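Local atomic coordinates of spore germination protein GerM (Bacillus subtilis subsp. subtilis str. 168, PDB entry 6GZB), a protein that affects both sporulation and germination through a role not yet established, and is built from tandem GerMN domains. Residues K80-Y85 / T144-Q149. Sequence-based numbering, arbitrary orientation.
Sequences KQALEY and TWTLTQ
Ala82 and Thr146 meet methyl to methyl where the two helices of the first GerMN domain, 78-84 and 136-147, pack against each other over its mixed sheet. Ala82 CB lies 3.7 Å from Thr146 CG2, and the backbones come within 6.9 Å between the CA atoms of these two residues. In Thr146 the chi1 of -60° puts OG1 beside the backbone N and CG2 anti to it, which carries the methyl across to the alanine; OG1 is hydrogen-bonded back along its helix to Ser142 O and out to Tyr57 N of strand 51-60. Next in sequence on both helices, Leu83 and Leu147 meet, their side chains crossing at about a right angle. Leu147 CD2 sits 4.0 Å from Leu83 CG, and Leu83 CD2 in turn lies 4.0 Å from Leu147 CG, so each leucine lays a methyl against the other's branch point. Both also touch Ala122 of strand 119-124, which ties the helix pair to the sheet. The contact is apolar and buried. At its margin Gln149 folds back: NE2, which is also hydrogen-bonded to Glu55 O, donates in plane to a lone pair of Thr146 O, 2.8 Å away.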
loop_
_atom_site.group_PDB
_atom_site.type_symbol
_atom_site.label_atom_id
_atom_site.label_comp_id
_atom_site.label_asym_id
_atom_site.label_seq_id
_atom_site.Cartn_x
_atom_site.Cartn_y
_atom_site.Cartn_z
ATOM N N LYS A 80 -9.787 -16.261 -0.678
ATOM C CA LYS A 80 -9.816 -16.993 0.579
ATOM C C LYS A 80 -8.416 -17.461 0.974
ATOM O O LYS A 80 -8.014 -17.380 2.138
ATOM C CB LYS A 80 -10.754 -18.191 0.452
ATOM C CG LYS A 80 -10.640 -19.191 1.582
ATOM C CD LYS A 80 -11.556 -20.371 1.313
ATOM C CE LYS A 80 -11.490 -21.385 2.443
ATOM N NZ LYS A 80 -12.764 -22.131 2.578
ATOM N N GLN A 81 -7.670 -17.949 -0.000
ATOM C CA GLN A 81 -6.338 -18.469 0.271
ATOM C C GLN A 81 -5.431 -17.358 0.786
ATOM O O GLN A 81 -4.665 -17.556 1.727
ATOM C CB GLN A 81 -5.744 -19.073 -0.997
ATOM C CG GLN A 81 -4.374 -19.697 -0.784
ATOM C CD GLN A 81 -3.666 -19.955 -2.086
ATOM O OE1 GLN A 81 -3.704 -19.132 -3.001
ATOM N NE2 GLN A 81 -3.040 -21.121 -2.191
ATOM N N ALA A 82 -5.531 -16.183 0.168
ATOM C CA ALA A 82 -4.708 -15.044 0.564
ATOM C C ALA A 82 -4.935 -14.695 2.039
ATOM O O ALA A 82 -3.983 -14.485 2.783
ATOM C CB ALA A 82 -5.007 -13.846 -0.319
ATOM N N LEU A 83 -6.192 -14.700 2.473
ATOM C CA LEU A 83 -6.508 -14.441 3.873
ATOM C C LEU A 83 -5.991 -15.551 4.786
ATOM O O LEU A 83 -5.552 -15.287 5.905
ATOM C CB LEU A 83 -8.014 -14.286 4.063
ATOM C CG LEU A 83 -8.646 -13.070 3.378
ATOM C CD1 LEU A 83 -10.090 -12.925 3.838
ATOM C CD2 LEU A 83 -7.870 -11.799 3.679
ATOM N N GLU A 84 -6.060 -16.792 4.321
ATOM C CA GLU A 84 -5.554 -17.926 5.098
ATOM C C GLU A 84 -4.063 -17.784 5.347
ATOM O O GLU A 84 -3.538 -18.262 6.357
ATOM C CB GLU A 84 -5.839 -19.252 4.377
ATOM C CG GLU A 84 -7.206 -19.841 4.698
ATOM C CD GLU A 84 -7.711 -20.831 3.658
ATOM O OE1 GLU A 84 -8.867 -21.288 3.791
ATOM O OE2 GLU A 84 -6.983 -21.136 2.693
ATOM N N TYR A 85 -3.381 -17.111 4.426
ATOM C CA TYR A 85 -1.943 -16.895 4.563
ATOM C C TYR A 85 -1.613 -15.638 5.362
ATOM O O TYR A 85 -0.455 -15.229 5.436
ATOM C CB TYR A 85 -1.291 -16.848 3.187
ATOM C CG TYR A 85 -0.867 -18.213 2.693
ATOM C CD1 TYR A 85 -1.796 -19.108 2.178
ATOM C CD2 TYR A 85 0.455 -18.622 2.772
ATOM C CE1 TYR A 85 -1.415 -20.355 1.731
ATOM C CE2 TYR A 85 0.846 -19.860 2.300
ATOM C CZ TYR A 85 -0.097 -20.730 1.805
ATOM O OH TYR A 85 0.270 -21.977 1.362
ATOM N N THR A 144 -8.352 -5.745 4.225
ATOM C CA THR A 144 -8.881 -4.907 3.163
ATOM C C THR A 144 -7.918 -4.839 1.986
ATOM O O THR A 144 -8.320 -4.982 0.834
ATOM C CB THR A 144 -9.192 -3.485 3.663
ATOM O OG1 THR A 144 -10.177 -3.549 4.703
ATOM C CG2 THR A 144 -9.735 -2.631 2.526
ATOM N N TRP A 145 -6.643 -4.605 2.274
ATOM C CA TRP A 145 -5.674 -4.405 1.210
ATOM C C TRP A 145 -5.307 -5.730 0.558
ATOM O O TRP A 145 -5.074 -5.788 -0.656
ATOM C CB TRP A 145 -4.427 -3.684 1.721
ATOM C CG TRP A 145 -4.618 -2.210 1.847
ATOM C CD1 TRP A 145 -5.480 -1.571 2.685
ATOM C CD2 TRP A 145 -3.958 -1.189 1.099
ATOM N NE1 TRP A 145 -5.426 -0.223 2.481
ATOM C CE2 TRP A 145 -4.488 0.048 1.525
ATOM C CE3 TRP A 145 -2.969 -1.195 0.113
ATOM C CZ2 TRP A 145 -4.079 1.268 0.985
ATOM C CZ3 TRP A 145 -2.556 0.026 -0.425
ATOM C CH2 TRP A 145 -3.118 1.234 0.005
ATOM N N THR A 146 -5.331 -6.805 1.337
ATOM C CA THR A 146 -5.076 -8.129 0.776
ATOM C C THR A 146 -6.186 -8.565 -0.200
ATOM O O THR A 146 -5.904 -9.038 -1.308
ATOM C CB THR A 146 -4.874 -9.188 1.871
ATOM O OG1 THR A 146 -3.756 -8.825 2.689
ATOM C CG2 THR A 146 -4.608 -10.551 1.251
ATOM N N LEU A 147 -7.440 -8.339 0.180
ATOM C CA LEU A 147 -8.569 -8.713 -0.668
ATOM C C LEU A 147 -8.637 -7.858 -1.927
ATOM O O LEU A 147 -8.927 -8.362 -3.009
ATOM C CB LEU A 147 -9.890 -8.609 0.101
ATOM C CG LEU A 147 -10.149 -9.747 1.086
ATOM C CD1 LEU A 147 -11.438 -9.513 1.864
ATOM C CD2 LEU A 147 -10.199 -11.068 0.342
ATOM N N THR A 148 -8.350 -6.570 -1.797
ATOM C CA THR A 148 -8.541 -5.640 -2.906
ATOM C C THR A 148 -7.404 -5.648 -3.905
ATOM O O THR A 148 -7.429 -4.894 -4.881
ATOM C CB THR A 148 -8.777 -4.193 -2.415
ATOM O OG1 THR A 148 -7.769 -3.816 -1.475
ATOM C CG2 THR A 148 -10.150 -4.086 -1.753
ATOM N N GLN A 149 -6.426 -6.526 -3.714
ATOM C CA GLN A 149 -5.409 -6.706 -4.750
ATOM C C GLN A 149 -6.008 -7.365 -5.998
ATOM O O GLN A 149 -5.459 -7.262 -7.080
ATOM C CB GLN A 149 -4.226 -7.534 -4.236
ATOM C CG GLN A 149 -4.471 -9.032 -4.202
ATOM C CD GLN A 149 -3.333 -9.769 -3.528
ATOM O OE1 GLN A 149 -2.302 -10.010 -4.146
ATOM N NE2 GLN A 149 -3.498 -10.096 -2.247
#